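Local coordinates for protein methylaspartate ammonia-lyase (Citrobacter amalonaticus, PDB 1KKO) that catalyses the reversible, magnesium-dependent anti elimination of ammonia from L-threo-3-methylaspartate to give mesaconate, acting as a homodimeric member of the enolase superfamily, at residues Met1-Ala6 against Leu101-Asp107; Leu7-Gly11 against Gly50-Gln56; Leu59-Ala65 against Asp140-Ala145; Arg148-Glu152 against Thr405-Leu409. One frame throughout, in Å; residues are numbered along the deposited sequence.

Contact 1 (Met1-Ala6 against Leu101-Asp107); sequences MKIKQA and LEGRDVD
The chi1 of Asp105 (-164°) swings CG away from its own N, and the carboxylate faces Met1 and Lys2. The Lys2 chain bends at chi2 (-66°), which lays CD against the Gly103 carbonyl and brings Lys2 NZ to within 2.8 Å of Asp105 OD2, on its anti side. The terminal N of Met1 lies 3.1 Å from the same Asp105 OD2, but above the carboxylate plane. Met1 N also meets Asp107 OD1 at 2.8 Å, again from above the carboxylate. The amino terminus thus joins a four-residue salt-bridge network, and two donors grip one oxygen. Asp105 OD1 takes the backbone N of Asp107, an Asx turn. Val106 N bonds to Met1 O at 2.8 Å, Ile3 N to Arg104 O at 2.9 Å, and Gly103 N to Ile3 O. The single beta bridge, Lys2 with Asp105, lies just outside the strand. The side chains of Ile3 and Val106 cross at about a right angle, with Ile3 CG1 3.7 Å from Val106 CG1. Glu102 extends along Gln5, and Glu102 OE1 uses the anti lone pair to hold Ala6 N at 3.0 Å. Gln5 OE1 instead bonds to Thr411 of the second subunit. The type II turn Leu101-Arg104 begins on the last residue of helix 86-101. It and the following loop pack on the N terminus and the start of strand 3-18, an edge strand of the enolase-type N-terminal domain.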
loop_
_atom_site.group_PDB
_atom_site.type_symbol
_atom_site.label_atom_id
_atom_site.label_comp_id
_atom_site.label_asym_id
_atom_site.label_seq_id
_atom_site.Cartn_x
_atom_site.Cartn_y
_atom_site.Cartn_z
HETATM N N MSE A 1 16.824 -18.021 22.770
HETATM C CA MSE A 1 15.494 -17.409 23.053
HETATM C C MSE A 1 14.406 -18.174 22.334
HETATM O O MSE A 1 14.576 -18.585 21.188
HETATM C CB MSE A 1 15.442 -15.955 22.621
HETATM C CG MSE A 1 14.273 -15.216 23.270
HETATM SE SE MSE A 1 14.172 -13.388 22.707
HETATM C CE MSE A 1 15.824 -12.727 23.504
ATOM N N LYS A 2 13.323 -18.433 23.049
ATOM C CA LYS A 2 12.157 -19.119 22.523
ATOM C C LYS A 2 10.965 -18.240 22.146
ATOM O O LYS A 2 10.795 -17.123 22.638
ATOM C CB LYS A 2 11.644 -20.093 23.592
ATOM C CG LYS A 2 12.700 -20.954 24.289
ATOM C CD LYS A 2 13.341 -21.917 23.344
ATOM C CE LYS A 2 14.245 -22.911 24.077
ATOM N NZ LYS A 2 15.666 -22.490 24.054
ATOM N N ILE A 3 10.142 -18.791 21.264
ATOM C CA ILE A 3 8.827 -18.260 20.987
ATOM C C ILE A 3 7.946 -18.663 22.155
ATOM O O ILE A 3 7.897 -19.842 22.527
ATOM C CB ILE A 3 8.262 -18.891 19.708
ATOM C CG1 ILE A 3 9.066 -18.456 18.492
ATOM C CG2 ILE A 3 6.795 -18.529 19.537
ATOM C CD1 ILE A 3 8.815 -19.321 17.270
ATOM N N LYS A 4 7.279 -17.688 22.752
ATOM C CA LYS A 4 6.328 -17.933 23.830
ATOM C C LYS A 4 4.944 -18.262 23.299
ATOM O O LYS A 4 4.289 -19.174 23.780
ATOM C CB LYS A 4 6.215 -16.695 24.716
ATOM C CG LYS A 4 7.047 -16.732 25.971
ATOM C CD LYS A 4 6.716 -15.573 26.898
ATOM C CE LYS A 4 6.427 -14.296 26.151
ATOM N NZ LYS A 4 4.970 -14.109 25.911
ATOM N N GLN A 5 4.487 -17.491 22.312
ATOM C CA GLN A 5 3.141 -17.665 21.796
ATOM C C GLN A 5 3.129 -17.401 20.307
ATOM O O GLN A 5 3.823 -16.503 19.845
ATOM C CB GLN A 5 2.178 -16.688 22.477
ATOM C CG GLN A 5 0.731 -16.950 22.130
ATOM C CD GLN A 5 -0.266 -16.346 23.099
ATOM O OE1 GLN A 5 0.105 -15.601 24.014
ATOM N NE2 GLN A 5 -1.542 -16.671 22.896
ATOM N N ALA A 6 2.344 -18.185 19.577
ATOM C CA ALA A 6 2.171 -17.989 18.133
ATOM C C ALA A 6 0.700 -17.684 17.856
ATOM O O ALA A 6 -0.185 -18.374 18.373
ATOM C CB ALA A 6 2.595 -19.222 17.380
ATOM N N LEU A 101 5.554 -24.272 16.877
ATOM C CA LEU A 101 6.202 -22.972 17.020
ATOM C C LEU A 101 6.426 -22.584 18.472
ATOM O O LEU A 101 7.486 -22.075 18.826
ATOM C CB LEU A 101 5.355 -21.888 16.354
ATOM C CG LEU A 101 5.335 -21.918 14.828
ATOM C CD1 LEU A 101 4.199 -21.055 14.323
ATOM C CD2 LEU A 101 6.665 -21.466 14.266
ATOM N N GLU A 102 5.422 -22.809 19.308
ATOM C CA GLU A 102 5.540 -22.394 20.698
ATOM C C GLU A 102 6.643 -23.223 21.362
ATOM O O GLU A 102 6.714 -24.444 21.198
ATOM C CB GLU A 102 4.190 -22.481 21.405
ATOM C CG GLU A 102 3.223 -21.475 20.788
ATOM C CD GLU A 102 1.869 -21.394 21.449
ATOM O OE1 GLU A 102 1.169 -20.378 21.200
ATOM O OE2 GLU A 102 1.480 -22.322 22.200
ATOM N N GLY A 103 7.537 -22.536 22.055
ATOM C CA GLY A 103 8.665 -23.180 22.712
ATOM C C GLY A 103 9.871 -23.369 21.818
ATOM O O GLY A 103 10.933 -23.790 22.273
ATOM N N ARG A 104 9.732 -23.062 20.533
ATOM C CA ARG A 104 10.821 -23.246 19.589
ATOM C C ARG A 104 11.873 -22.168 19.740
ATOM O O ARG A 104 11.555 -20.986 19.904
ATOM C CB ARG A 104 10.276 -23.250 18.161
ATOM C CG ARG A 104 11.300 -23.245 17.043
ATOM C CD ARG A 104 10.638 -23.456 15.681
ATOM N NE ARG A 104 9.952 -24.737 15.670
ATOM C CZ ARG A 104 10.471 -25.860 15.190
ATOM N NH1 ARG A 104 11.663 -25.851 14.614
ATOM N NH2 ARG A 104 9.775 -26.981 15.276
ATOM N N ASP A 105 13.135 -22.573 19.687
ATOM C CA ASP A 105 14.225 -21.632 19.789
ATOM C C ASP A 105 14.420 -20.898 18.468
ATOM O O ASP A 105 14.362 -21.506 17.400
ATOM C CB ASP A 105 15.525 -22.325 20.190
ATOM C CG ASP A 105 16.540 -21.341 20.664
ATOM O OD1 ASP A 105 17.285 -20.832 19.823
ATOM O OD2 ASP A 105 16.620 -20.964 21.856
ATOM N N VAL A 106 14.667 -19.594 18.542
ATOM C CA VAL A 106 14.837 -18.774 17.350
ATOM C C VAL A 106 16.191 -18.083 17.298
ATOM O O VAL A 106 16.372 -17.123 16.576
ATOM C CB VAL A 106 13.687 -17.724 17.194
ATOM C CG1 VAL A 106 12.385 -18.415 16.925
ATOM C CG2 VAL A 106 13.598 -16.846 18.423
ATOM N N ASP A 107 17.170 -18.563 18.064
ATOM C CA ASP A 107 18.480 -17.935 17.997
ATOM C C ASP A 107 19.061 -18.010 16.594
ATOM O O ASP A 107 19.846 -17.163 16.214
ATOM C CB ASP A 107 19.454 -18.574 18.973
ATOM C CG ASP A 107 19.223 -18.127 20.390
ATOM O OD1 ASP A 107 18.375 -17.227 20.621
ATOM O OD2 ASP A 107 19.867 -18.622 21.345
#

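Contact 2 (Leu7-Gly11 against Gly50-Gln56); sequences LFTAG and GECVSVQ
Leu7-Gly11 and Gly50-Gln56 run antiparallel, their short axes at 156° and 4.5 Å apart at the closest point. They are neighbouring strands of the three-stranded meander in the enolase-type N-terminal domain. Leu7 with Gln56, Thr9 with Ser54 and Gly11 with Cys52 are hydrogen-bonded pairs. Phe8 with Val55 and Ala10 with Val53 are the non-hydrogen-bonded pairs between them. Phe8 has CG beside its backbone N (chi1 -62°), and its ring lies alongside Val55. Val55 CG2 sits at the ring edge, 3.9 Å from Phe8 CE1. Val53 CG1 touches Phe8 CB at the same distance. Helices 86-101 and 128-146 cover this face, through Leu93 and Leu134 among others. The other sheet face carries Leu7, Thr9, Cys52, Ser54 and Gln56, and it meets the second subunit. There Leu408 of the second subunit packs on Leu7 and Gln56, and Arg404 of the second subunit bonds to Ser54 OG and Gln56 NE2. Ser54 OG is also tied to Asp68 on the third strand. Thr9 OG1 rests 3.4 Å from Ser54 CB. Gly11 leaves room for Cys52 SG, which lies 3.6 Å from Gly11 C. Two waters bridge the strands. One donates to Thr9 O and Ser54 OG; the other donates to Gly11 O at 2.8 Å and to Glu51 OE1 at 3.0 Å.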
loop_
_atom_site.group_PDB
_atom_site.type_symbol
_atom_site.label_atom_id
_atom_site.label_comp_id
_atom_site.label_asym_id
_atom_site.label_seq_id
_atom_site.Cartn_x
_atom_site.Cartn_y
_atom_site.Cartn_z
ATOM N N LEU A 7 0.450 -16.656 17.044
ATOM C CA LEU A 7 -0.910 -16.227 16.718
ATOM C C LEU A 7 -1.074 -16.152 15.221
ATOM O O LEU A 7 -0.160 -15.730 14.520
ATOM C CB LEU A 7 -1.203 -14.834 17.283
ATOM C CG LEU A 7 -1.119 -14.669 18.792
ATOM C CD1 LEU A 7 -1.672 -13.307 19.154
ATOM C CD2 LEU A 7 -1.889 -15.721 19.501
ATOM N N PHE A 8 -2.243 -16.568 14.751
ATOM C CA PHE A 8 -2.603 -16.548 13.338
ATOM C C PHE A 8 -3.877 -15.728 13.170
ATOM O O PHE A 8 -4.880 -16.001 13.832
ATOM C CB PHE A 8 -2.826 -17.967 12.828
ATOM C CG PHE A 8 -1.594 -18.836 12.904
ATOM C CD1 PHE A 8 -0.545 -18.665 12.007
ATOM C CD2 PHE A 8 -1.481 -19.818 13.876
ATOM C CE1 PHE A 8 0.586 -19.453 12.062
ATOM C CE2 PHE A 8 -0.335 -20.600 13.943
ATOM C CZ PHE A 8 0.690 -20.415 13.026
ATOM N N THR A 9 -3.835 -14.721 12.304
ATOM C CA THR A 9 -4.998 -13.873 12.084
ATOM C C THR A 9 -5.273 -13.691 10.604
ATOM O O THR A 9 -4.383 -13.369 9.803
ATOM C CB THR A 9 -4.831 -12.514 12.777
ATOM O OG1 THR A 9 -3.684 -11.850 12.302
ATOM C CG2 THR A 9 -4.486 -12.677 14.204
ATOM N N ALA A 10 -6.527 -13.891 10.239
ATOM C CA ALA A 10 -6.978 -13.718 8.863
ATOM C C ALA A 10 -6.907 -12.260 8.463
ATOM O O ALA A 10 -7.125 -11.372 9.283
ATOM C CB ALA A 10 -8.415 -14.214 8.706
ATOM N N GLY A 11 -6.583 -12.007 7.200
ATOM C CA GLY A 11 -6.584 -10.651 6.684
ATOM C C GLY A 11 -6.764 -10.633 5.190
ATOM O O GLY A 11 -6.981 -11.656 4.534
ATOM N N GLY A 50 -8.300 -11.104 -2.401
ATOM C CA GLY A 50 -7.055 -11.686 -1.947
ATOM C C GLY A 50 -7.029 -11.759 -0.430
ATOM O O GLY A 50 -7.410 -10.810 0.257
ATOM N N GLU A 51 -6.534 -12.878 0.086
ATOM C CA GLU A 51 -6.468 -13.107 1.525
ATOM C C GLU A 51 -5.080 -13.466 1.968
ATOM O O GLU A 51 -4.258 -13.939 1.178
ATOM C CB GLU A 51 -7.428 -14.210 1.963
ATOM C CG GLU A 51 -8.878 -13.868 1.673
ATOM C CD GLU A 51 -9.872 -14.838 2.268
ATOM O OE1 GLU A 51 -9.547 -15.531 3.254
ATOM O OE2 GLU A 51 -11.010 -14.871 1.761
ATOM N N CYS A 52 -4.813 -13.218 3.238
ATOM C CA CYS A 52 -3.562 -13.623 3.842
ATOM C C CYS A 52 -3.836 -14.119 5.252
ATOM O O CYS A 52 -4.935 -13.995 5.776
ATOM C CB CYS A 52 -2.574 -12.455 3.870
ATOM S SG CYS A 52 -3.166 -11.032 4.824
ATOM N N VAL A 53 -2.813 -14.704 5.857
ATOM C CA VAL A 53 -2.850 -15.033 7.272
ATOM C C VAL A 53 -1.599 -14.452 7.897
ATOM O O VAL A 53 -0.481 -14.807 7.514
ATOM C CB VAL A 53 -2.911 -16.540 7.555
ATOM C CG1 VAL A 53 -2.753 -16.807 9.061
ATOM C CG2 VAL A 53 -4.204 -17.125 7.029
ATOM N N SER A 54 -1.776 -13.541 8.847
ATOM C CA SER A 54 -0.650 -12.976 9.554
ATOM C C SER A 54 -0.205 -13.928 10.648
ATOM O O SER A 54 -1.022 -14.481 11.372
ATOM C CB SER A 54 -1.002 -11.637 10.198
ATOM O OG SER A 54 -1.208 -10.604 9.249
ATOM N N VAL A 55 1.103 -14.090 10.737
ATOM C CA VAL A 55 1.751 -14.879 11.769
ATOM C C VAL A 55 2.436 -13.910 12.720
ATOM O O VAL A 55 3.191 -13.052 12.285
ATOM C CB VAL A 55 2.845 -15.790 11.146
ATOM C CG1 VAL A 55 3.482 -16.677 12.204
ATOM C CG2 VAL A 55 2.246 -16.629 10.024
ATOM N N GLN A 56 2.133 -14.017 14.008
ATOM C CA GLN A 56 2.807 -13.218 15.013
ATOM C C GLN A 56 3.417 -14.174 16.019
ATOM O O GLN A 56 2.741 -15.076 16.515
ATOM C CB GLN A 56 1.823 -12.280 15.709
ATOM C CG GLN A 56 1.252 -11.232 14.777
ATOM C CD GLN A 56 0.329 -10.280 15.495
ATOM O OE1 GLN A 56 0.721 -9.151 15.785
ATOM N NE2 GLN A 56 -0.876 -10.737 15.813
HETATM O O HOH W 1 -3.883 -10.637 8.412
HETATM O O HOH W 2 -9.004 -13.447 5.297
#

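Contact 3 (Leu59-Ala65 against Asp140-Ala145); sequences LENGAVA and DATALA
Apolar packing carries most of the contact between Leu59-Ala65 and Asp140-Ala145. Leu59 CD2 meets Ala141 CB at 4.0 Å, while Leu59 CD1 lies 3.6 Å from Ala141 O. Ala63 CB touches Leu144 CB at 3.9 Å. The Leu144 chain, with CG anti to its carbonyl carbon (chi1 -72°), reaches toward the strand and sets CD1 3.7 Å from Ala65 CA. Ala65 CB sits close to the helix backbone, 3.4 Å from Ala141 N. Ala63, Ala65 and Ala141 are consistent with this close approach of the hairpin to helix 128-146, part of the helical layer that packs on the meander of the enolase-type N-terminal domain. The hairpin joins strands 47-59 and 64-69 through a type I turn, Leu59 to Gly62.

The polar part is smaller. Asn61 ND2 donates to Leu144 O at 3.2 Å, bent at 146°; the acceptor lies in the amide plane of Asn61. The other end of that amide is also engaged, because OD1 takes Ala63 N in an Asx turn. This double hold fixes the amide's rotation. Asp140 OD2 lies 3.4 Å from Ala65 CA and accepts the next strand amide, Val66 N, while Asp140 OD1 forms a salt bridge with Lys150.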
loop_
_atom_site.group_PDB
_atom_site.type_symbol
_atom_site.label_atom_id
_atom_site.label_comp_id
_atom_site.label_asym_id
_atom_site.label_seq_id
_atom_site.Cartn_x
_atom_site.Cartn_y
_atom_site.Cartn_z
ATOM N N LEU A 59 7.922 -13.409 21.501
ATOM C CA LEU A 59 9.135 -14.027 22.042
ATOM C C LEU A 59 9.253 -13.826 23.541
ATOM O O LEU A 59 8.541 -13.018 24.121
ATOM C CB LEU A 59 10.364 -13.425 21.383
ATOM C CG LEU A 59 10.348 -13.354 19.851
ATOM C CD1 LEU A 59 11.692 -12.861 19.349
ATOM C CD2 LEU A 59 10.009 -14.695 19.219
ATOM N N GLU A 60 10.175 -14.555 24.162
ATOM C CA GLU A 60 10.396 -14.427 25.600
ATOM C C GLU A 60 10.766 -13.012 26.022
ATOM O O GLU A 60 10.482 -12.621 27.152
ATOM C CB GLU A 60 11.503 -15.385 26.046
ATOM C CG GLU A 60 11.133 -16.849 25.949
ATOM C CD GLU A 60 12.225 -17.773 26.474
ATOM O OE1 GLU A 60 13.347 -17.811 25.910
ATOM O OE2 GLU A 60 11.948 -18.485 27.458
ATOM N N ASN A 61 11.442 -12.258 25.160
ATOM C CA ASN A 61 11.841 -10.882 25.483
ATOM C C ASN A 61 10.708 -9.862 25.251
ATOM O O ASN A 61 10.922 -8.657 25.389
ATOM C CB ASN A 61 13.110 -10.467 24.717
ATOM C CG ASN A 61 12.895 -10.349 23.221
ATOM O OD1 ASN A 61 11.799 -10.598 22.720
ATOM N ND2 ASN A 61 13.939 -9.957 22.505
ATOM N N GLY A 62 9.524 -10.354 24.882
ATOM C CA GLY A 62 8.358 -9.518 24.650
ATOM C C GLY A 62 8.216 -9.012 23.228
ATOM O O GLY A 62 7.201 -8.410 22.888
ATOM N N ALA A 63 9.220 -9.229 22.394
ATOM C CA ALA A 63 9.155 -8.762 21.013
ATOM C C ALA A 63 8.122 -9.570 20.265
ATOM O O ALA A 63 7.821 -10.699 20.625
ATOM C CB ALA A 63 10.498 -8.881 20.335
ATOM N N VAL A 64 7.569 -8.974 19.220
ATOM C CA VAL A 64 6.596 -9.649 18.398
ATOM C C VAL A 64 7.094 -9.689 16.976
ATOM O O VAL A 64 7.155 -8.669 16.299
ATOM C CB VAL A 64 5.226 -8.952 18.432
ATOM C CG1 VAL A 64 4.224 -9.742 17.609
ATOM C CG2 VAL A 64 4.754 -8.809 19.861
ATOM N N ALA A 65 7.445 -10.886 16.520
ATOM C CA ALA A 65 7.908 -11.100 15.148
ATOM C C ALA A 65 6.709 -11.315 14.244
ATOM O O ALA A 65 5.740 -11.941 14.652
ATOM C CB ALA A 65 8.834 -12.291 15.101
ATOM N N ASP A 140 12.214 -12.770 11.158
ATOM C CA ASP A 140 11.993 -11.612 12.000
ATOM C C ASP A 140 12.235 -11.983 13.468
ATOM O O ASP A 140 12.760 -11.158 14.226
ATOM C CB ASP A 140 10.563 -11.092 11.795
ATOM C CG ASP A 140 10.383 -9.647 12.187
ATOM O OD1 ASP A 140 11.297 -8.814 11.941
ATOM O OD2 ASP A 140 9.291 -9.291 12.684
ATOM N N ALA A 141 11.853 -13.198 13.869
ATOM C CA ALA A 141 12.076 -13.654 15.251
ATOM C C ALA A 141 13.567 -13.731 15.595
ATOM O O ALA A 141 13.995 -13.241 16.626
ATOM C CB ALA A 141 11.413 -14.970 15.491
ATOM N N THR A 142 14.355 -14.321 14.709
ATOM C CA THR A 142 15.789 -14.417 14.936
ATOM C C THR A 142 16.393 -13.029 15.043
ATOM O O THR A 142 17.236 -12.759 15.910
ATOM C CB THR A 142 16.422 -15.235 13.813
ATOM O OG1 THR A 142 15.902 -16.566 13.863
ATOM C CG2 THR A 142 17.938 -15.364 13.995
ATOM N N ALA A 143 15.936 -12.118 14.193
ATOM C CA ALA A 143 16.378 -10.738 14.247
ATOM C C ALA A 143 16.055 -10.075 15.594
ATOM O O ALA A 143 16.937 -9.553 16.281
ATOM C CB ALA A 143 15.751 -9.949 13.113
ATOM N N LEU A 144 14.791 -10.132 15.987
ATOM C CA LEU A 144 14.321 -9.478 17.212
ATOM C C LEU A 144 14.878 -10.120 18.481
ATOM O O LEU A 144 14.939 -9.482 19.533
ATOM C CB LEU A 144 12.791 -9.470 17.251
ATOM C CG LEU A 144 12.145 -8.497 16.261
ATOM C CD1 LEU A 144 10.678 -8.847 16.048
ATOM C CD2 LEU A 144 12.310 -7.048 16.728
ATOM N N ALA A 145 15.272 -11.378 18.384
ATOM C CA ALA A 145 15.853 -12.111 19.507
ATOM C C ALA A 145 17.293 -11.708 19.756
ATOM O O ALA A 145 17.806 -11.911 20.852
ATOM C CB ALA A 145 15.815 -13.580 19.216
#

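Contact 4 (Arg148-Glu152 against Thr405-Leu409); sequences RLKTE and TIALL
Side-chain packing between the start of helix 150-157 and the end of helix 392-410 makes this contact, which joins the N-terminal domain to the C-terminal helix of the barrel region. Leu149, at the N-cap position, supplies much of it. Leu149 CD1 lies 3.8 Å from Leu408 CB and 4.0 Å from Thr405 CG2, and Leu149 CD2 meets Leu408 CD1. Thr151 and Thr405 reach toward each other tip to tip, their CG2 methyls 3.8 Å apart. With chi1 at -61°, Thr405 OG1 lies beside its own backbone N and bonds to Glu401 O, while CG2 faces Thr151. Thr151 OG1 is buried against Leu409 CD2, 3.9 Å away, and has no polar partner in the model. Leu409 CD2 also touches Glu152 CG at 3.8 Å; the two side chains pass alongside, running opposite ways. Glu152 is extended beyond CG, and Glu152 OE1 takes Leu149 N through the anti lone pair at 2.9 Å, nearly straight at 172°. Helix 365-378 borders the contact: Thr151 N bonds to His373 ND1, His373 and Leu376 pack on Thr405, and Leu376 also touches Thr151. Ala407, on the same helix as Thr405, packs on Thr9 in strand 3-18 of the second subunit.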
loop_
_atom_site.group_PDB
_atom_site.type_symbol
_atom_site.label_atom_id
_atom_site.label_comp_id
_atom_site.label_asym_id
_atom_site.label_seq_id
_atom_site.Cartn_x
_atom_site.Cartn_y
_atom_site.Cartn_z
ATOM N N ARG A 148 19.483 -7.786 15.833
ATOM C CA ARG A 148 19.919 -7.644 14.457
ATOM C C ARG A 148 18.755 -7.281 13.565
ATOM O O ARG A 148 17.618 -7.525 13.912
ATOM C CB ARG A 148 20.504 -8.957 13.941
ATOM C CG ARG A 148 21.876 -9.296 14.503
ATOM C CD ARG A 148 22.421 -10.615 13.981
ATOM N NE ARG A 148 21.673 -11.741 14.510
ATOM C CZ ARG A 148 21.833 -13.008 14.137
ATOM N NH1 ARG A 148 22.728 -13.311 13.209
ATOM N NH2 ARG A 148 21.127 -13.971 14.691
ATOM N N LEU A 149 19.064 -6.700 12.418
ATOM C CA LEU A 149 18.052 -6.504 11.396
ATOM C C LEU A 149 17.889 -7.819 10.648
ATOM O O LEU A 149 18.804 -8.638 10.610
ATOM C CB LEU A 149 18.492 -5.441 10.407
ATOM C CG LEU A 149 18.950 -4.127 11.032
ATOM C CD1 LEU A 149 19.246 -3.114 9.956
ATOM C CD2 LEU A 149 17.922 -3.596 12.011
ATOM N N LYS A 150 16.741 -8.024 10.021
ATOM C CA LYS A 150 16.542 -9.234 9.238
ATOM C C LYS A 150 17.647 -9.398 8.188
ATOM O O LYS A 150 18.148 -10.500 7.989
ATOM C CB LYS A 150 15.167 -9.227 8.590
ATOM C CG LYS A 150 14.033 -9.496 9.586
ATOM C CD LYS A 150 12.662 -9.520 8.902
ATOM C CE LYS A 150 12.178 -8.140 8.470
ATOM N NZ LYS A 150 11.990 -7.222 9.621
ATOM N N THR A 151 18.052 -8.307 7.549
ATOM C CA THR A 151 19.113 -8.376 6.551
ATOM C C THR A 151 20.382 -8.961 7.155
ATOM O O THR A 151 21.088 -9.742 6.510
ATOM C CB THR A 151 19.441 -6.980 5.987
ATOM O OG1 THR A 151 19.845 -6.085 7.022
ATOM C CG2 THR A 151 18.283 -6.329 5.436
ATOM N N GLU A 152 20.700 -8.540 8.374
ATOM C CA GLU A 152 21.926 -8.988 9.045
ATOM C C GLU A 152 21.872 -10.462 9.368
ATOM O O GLU A 152 22.890 -11.160 9.305
ATOM C CB GLU A 152 22.157 -8.171 10.316
ATOM C CG GLU A 152 22.512 -6.726 10.029
ATOM C CD GLU A 152 22.698 -5.919 11.290
ATOM O OE1 GLU A 152 21.820 -5.975 12.164
ATOM O OE2 GLU A 152 23.738 -5.245 11.418
ATOM N N THR A 405 16.644 0.912 5.948
ATOM C CA THR A 405 17.509 -0.185 6.342
ATOM C C THR A 405 18.961 0.099 5.988
ATOM O O THR A 405 19.860 -0.180 6.788
ATOM C CB THR A 405 17.029 -1.480 5.704
ATOM O OG1 THR A 405 15.696 -1.750 6.160
ATOM C CG2 THR A 405 17.861 -2.674 6.184
ATOM N N ILE A 406 19.203 0.653 4.809
ATOM C CA ILE A 406 20.550 1.046 4.433
ATOM C C ILE A 406 21.071 2.046 5.462
ATOM O O ILE A 406 22.220 1.938 5.893
ATOM C CB ILE A 406 20.561 1.618 3.023
ATOM C CG1 ILE A 406 20.369 0.477 2.021
ATOM C CG2 ILE A 406 21.856 2.380 2.748
ATOM C CD1 ILE A 406 20.080 0.902 0.618
ATOM N N ALA A 407 20.244 3.007 5.873
ATOM C CA ALA A 407 20.679 3.999 6.848
ATOM C C ALA A 407 21.036 3.323 8.162
ATOM O O ALA A 407 22.044 3.686 8.783
ATOM C CB ALA A 407 19.619 5.039 7.073
ATOM N N LEU A 408 20.227 2.371 8.619
ATOM C CA LEU A 408 20.541 1.656 9.853
ATOM C C LEU A 408 21.869 0.903 9.732
ATOM O O LEU A 408 22.714 0.942 10.640
ATOM C CB LEU A 408 19.436 0.669 10.234
ATOM C CG LEU A 408 18.124 1.284 10.724
ATOM C CD1 LEU A 408 17.097 0.188 10.864
ATOM C CD2 LEU A 408 18.331 2.006 12.041
ATOM N N LEU A 409 22.054 0.205 8.623
ATOM C CA LEU A 409 23.284 -0.563 8.409
ATOM C C LEU A 409 24.519 0.336 8.433
ATOM O O LEU A 409 25.598 -0.090 8.848
ATOM C CB LEU A 409 23.219 -1.304 7.075
ATOM C CG LEU A 409 22.270 -2.501 7.037
ATOM C CD1 LEU A 409 22.073 -2.941 5.609
ATOM C CD2 LEU A 409 22.780 -3.650 7.886
#

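In the fold
The N terminus starts strand 3-18, and contact 1 ties it to the loop after helix 86-101, closing a loop of 94 residues. Contact 2 falls within that span and pairs the same strand with strand 47-59. Contact 3 opens just after contact 2 closes. It crosses contact 1, since its hairpin precedes Leu101-Asp107 and its helix follows; Lys2 N with Glu60 OE1 and Val106 O with Thr142 OG1 link the two. Contact 4 comes later in series and spans 252 residues. Helices 128-146 and 150-157 follow each other, so contacts 3 and 4 adjoin. Contacts 1 to 3 build the N-terminal domain, and contact 4 ties helix 150-157 to the last helix of the barrel region.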